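Local coordinates for protein transketolase (Campylobacter jejuni, PDB 3M34) that belongs to the transketolase family of thiamine diphosphate-dependent enzymes and binds this cofactor between the two subunits of a dimer, at residues A415-F420 with I441-S446. Residues are numbered along the deposited sequence; the frame is centred on the assembly and turned at random.
Sequences ATFFIF and IFTHDS. With TPP (thiamine diphosphate), chain F.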
loop_
_atom_site.group_PDB
_atom_site.type_symbol
_atom_site.label_atom_id
_atom_site.label_comp_id
_atom_site.label_asym_id
_atom_site.label_seq_id
_atom_site.Cartn_x
_atom_site.Cartn_y
_atom_site.Cartn_z
ATOM N N ALA A 415 14.267 -2.630 2.473
ATOM C CA ALA A 415 14.467 -3.348 1.198
ATOM C C ALA A 415 13.349 -4.343 0.906
ATOM O O ALA A 415 12.894 -5.103 1.773
ATOM C CB ALA A 415 15.830 -4.090 1.193
ATOM N N THR A 416 12.936 -4.357 -0.360
ATOM C CA THR A 416 12.059 -5.387 -0.856
ATOM C C THR A 416 12.180 -5.417 -2.403
ATOM O O THR A 416 12.899 -4.631 -2.981
ATOM C CB THR A 416 10.558 -5.215 -0.404
ATOM O OG1 THR A 416 9.745 -6.350 -0.838
ATOM C CG2 THR A 416 9.971 -3.833 -0.783
ATOM N N PHE A 417 11.392 -6.287 -3.032
ATOM C CA PHE A 417 11.232 -6.221 -4.512
ATOM C C PHE A 417 10.448 -4.961 -4.873
ATOM O O PHE A 417 9.522 -4.512 -4.177
ATOM C CB PHE A 417 10.435 -7.401 -5.101
ATOM C CG PHE A 417 11.081 -8.781 -4.951
ATOM C CD1 PHE A 417 12.472 -8.945 -4.951
ATOM C CD2 PHE A 417 10.270 -9.916 -4.829
ATOM C CE1 PHE A 417 13.037 -10.207 -4.837
ATOM C CE2 PHE A 417 10.831 -11.201 -4.702
ATOM C CZ PHE A 417 12.237 -11.333 -4.725
ATOM N N PHE A 418 10.803 -4.368 -6.005
ATOM C CA PHE A 418 10.186 -3.122 -6.396
ATOM C C PHE A 418 8.673 -3.265 -6.533
ATOM O O PHE A 418 7.957 -2.349 -6.189
ATOM C CB PHE A 418 10.803 -2.652 -7.717
ATOM C CG PHE A 418 10.464 -1.251 -8.175
ATOM C CD1 PHE A 418 10.200 -0.203 -7.309
ATOM C CD2 PHE A 418 10.510 -0.943 -9.532
ATOM C CE1 PHE A 418 9.977 1.065 -7.764
ATOM C CE2 PHE A 418 10.329 0.320 -9.968
ATOM C CZ PHE A 418 10.032 1.333 -9.104
ATOM N N ILE A 419 8.174 -4.419 -7.005
ATOM C CA ILE A 419 6.704 -4.607 -7.090
ATOM C C ILE A 419 6.042 -4.418 -5.719
ATOM O O ILE A 419 4.947 -3.857 -5.623
ATOM C CB ILE A 419 6.310 -5.944 -7.764
ATOM C CG1 ILE A 419 4.798 -5.990 -8.027
ATOM C CG2 ILE A 419 6.809 -7.104 -6.999
ATOM C CD1 ILE A 419 4.245 -4.763 -8.728
ATOM N N PHE A 420 6.721 -4.878 -4.658
ATOM C CA PHE A 420 6.154 -4.782 -3.325
ATOM C C PHE A 420 6.455 -3.514 -2.608
ATOM O O PHE A 420 5.991 -3.292 -1.449
ATOM C CB PHE A 420 6.407 -6.046 -2.524
ATOM C CG PHE A 420 5.963 -7.293 -3.256
ATOM C CD1 PHE A 420 4.721 -7.332 -3.848
ATOM C CD2 PHE A 420 6.793 -8.370 -3.418
ATOM C CE1 PHE A 420 4.302 -8.438 -4.546
ATOM C CE2 PHE A 420 6.371 -9.478 -4.105
ATOM C CZ PHE A 420 5.115 -9.483 -4.692
ATOM N N ILE A 441 15.458 0.352 -0.845
ATOM C CA ILE A 441 16.204 -0.528 -1.754
ATOM C C ILE A 441 15.186 -1.448 -2.470
ATOM O O ILE A 441 14.526 -2.237 -1.804
ATOM C CB ILE A 441 17.242 -1.387 -0.982
ATOM C CG1 ILE A 441 18.125 -0.549 -0.041
ATOM C CG2 ILE A 441 18.065 -2.193 -1.976
ATOM C CD1 ILE A 441 18.774 0.614 -0.680
ATOM N N PHE A 442 15.010 -1.277 -3.798
ATOM C CA PHE A 442 13.989 -1.991 -4.538
ATOM C C PHE A 442 14.659 -2.742 -5.678
ATOM O O PHE A 442 15.014 -2.149 -6.710
ATOM C CB PHE A 442 12.976 -0.995 -5.152
ATOM C CG PHE A 442 12.173 -0.187 -4.142
ATOM C CD1 PHE A 442 11.740 -0.756 -2.965
ATOM C CD2 PHE A 442 11.845 1.128 -4.366
ATOM C CE1 PHE A 442 10.972 -0.004 -2.071
ATOM C CE2 PHE A 442 11.113 1.864 -3.478
ATOM C CZ PHE A 442 10.688 1.272 -2.291
ATOM N N THR A 443 14.765 -4.038 -5.543
ATOM C CA THR A 443 15.367 -4.895 -6.545
ATOM C C THR A 443 14.317 -5.503 -7.483
ATOM O O THR A 443 13.101 -5.380 -7.251
ATOM C CB THR A 443 16.286 -5.961 -5.942
ATOM O OG1 THR A 443 15.523 -7.022 -5.370
ATOM C CG2 THR A 443 17.285 -5.316 -4.844
ATOM N N HIS A 444 14.774 -6.205 -8.514
ATOM C CA HIS A 444 13.816 -6.933 -9.359
ATOM C C HIS A 444 12.888 -5.934 -10.055
ATOM O O HIS A 444 11.666 -6.012 -10.025
ATOM C CB HIS A 444 13.099 -8.002 -8.537
ATOM C CG HIS A 444 13.989 -9.138 -8.119
ATOM N ND1 HIS A 444 15.041 -8.953 -7.232
ATOM C CD2 HIS A 444 13.916 -10.476 -8.337
ATOM C CE1 HIS A 444 15.654 -10.100 -7.034
ATOM N NE2 HIS A 444 14.991 -11.050 -7.678
ATOM N N ASP A 445 13.493 -5.031 -10.792
ATOM C CA ASP A 445 12.842 -3.766 -11.149
ATOM C C ASP A 445 11.938 -3.777 -12.430
ATOM O O ASP A 445 11.348 -2.746 -12.758
ATOM C CB ASP A 445 13.897 -2.694 -11.357
ATOM C CG ASP A 445 14.750 -2.909 -12.598
ATOM O OD1 ASP A 445 15.139 -4.040 -12.952
ATOM O OD2 ASP A 445 15.099 -1.871 -13.231
ATOM N N SER A 446 11.882 -4.892 -13.142
ATOM C CA SER A 446 11.199 -4.882 -14.441
ATOM C C SER A 446 10.740 -6.263 -14.863
ATOM O O SER A 446 10.911 -7.263 -14.134
ATOM C CB SER A 446 12.129 -4.307 -15.505
ATOM O OG SER A 446 13.075 -5.281 -15.952
HETATM N "N1'" TPP F . 6.169 -9.782 -0.313
HETATM C "C2'" TPP F . 4.903 -9.985 -0.791
HETATM C CM2 TPP F . 3.785 -8.984 -0.456
HETATM N "N3'" TPP F . 4.678 -10.995 -1.660
HETATM C "C4'" TPP F . 5.670 -11.833 -2.014
HETATM N "N4'" TPP F . 5.430 -12.825 -2.882
HETATM C "C5'" TPP F . 6.977 -11.683 -1.478
HETATM C "C6'" TPP F . 7.168 -10.599 -0.641
HETATM C "C7'" TPP F . 8.144 -12.618 -1.825
HETATM N N3 TPP F . 7.969 -13.946 -1.179
HETATM C C2 TPP F . 7.470 -15.023 -1.833
HETATM S S1 TPP F . 7.285 -16.335 -0.737
HETATM C C5 TPP F . 8.123 -15.511 0.513
HETATM C C4 TPP F . 8.326 -14.200 0.094
HETATM C CM4 TPP F . 9.000 -13.169 0.979
HETATM C C6 TPP F . 8.367 -16.204 1.815
HETATM C C7 TPP F . 7.043 -16.852 2.077
HETATM O O7 TPP F . 7.273 -17.899 2.824
HETATM P PA TPP F . 6.237 -18.894 3.047
HETATM O O1A TPP F . 6.810 -19.006 4.412
HETATM O O2A TPP F . 5.071 -18.030 2.903
HETATM O O3A TPP F . 6.767 -19.662 1.924
HETATM P PB TPP F . 7.218 -21.217 1.932
HETATM O O1B TPP F . 8.680 -20.857 1.958
HETATM O O2B TPP F . 7.256 -21.930 3.324
HETATM O O3B TPP F . 7.168 -21.905 0.693
HETATM O O HOH W 1 9.665 -6.589 -8.330
#
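A415 to F417 pair with I441 to T443 as neighbouring parallel strands at the C-terminal edge of the pyrimidine-domain sheet, where both segments leave the sheet. The ladder runs from T416 N to I441 O (3.0 Å), on to T443 N with T416 O, and ends where F418 N meets T443 O at 2.8 Å. Just beyond, a water bridges I419 N and H444 O.

F417 CE1 sits over the centre of the H444 imidazole, 3.3 Å above its plane, with the two rings inclined at 40°. H444 ND1 donates to T443 OG1 (2.7 Å), which helps to set the imidazole's rotation; the same hydroxyl lies at the edge of the F417 ring and is hydrogen-bonded to N372 OD1. F442 shares a face of the sheet with T416, and beyond the strand end F418, with CG anti to the backbone N (chi1 -170°), brings CD1 to 3.6 Å from F442 CB; the two phenyl planes are inclined by 24° with little overlap, so the rings do not stack. F465 of helix 461-467 packs against both.

The turn after F417 also delivers F420 to thiamine diphosphate: its ring lies against the aminopyrimidine, CE2 3.2 Å from C4', with I419 CG2 covering the opposite face. These strand ends belong to the beta-alpha-beta unit 411-443, and the cofactor site at the C-terminal edge of a parallel sheet, completed by the second subunit, is characteristic of thiamine diphosphate-binding folds.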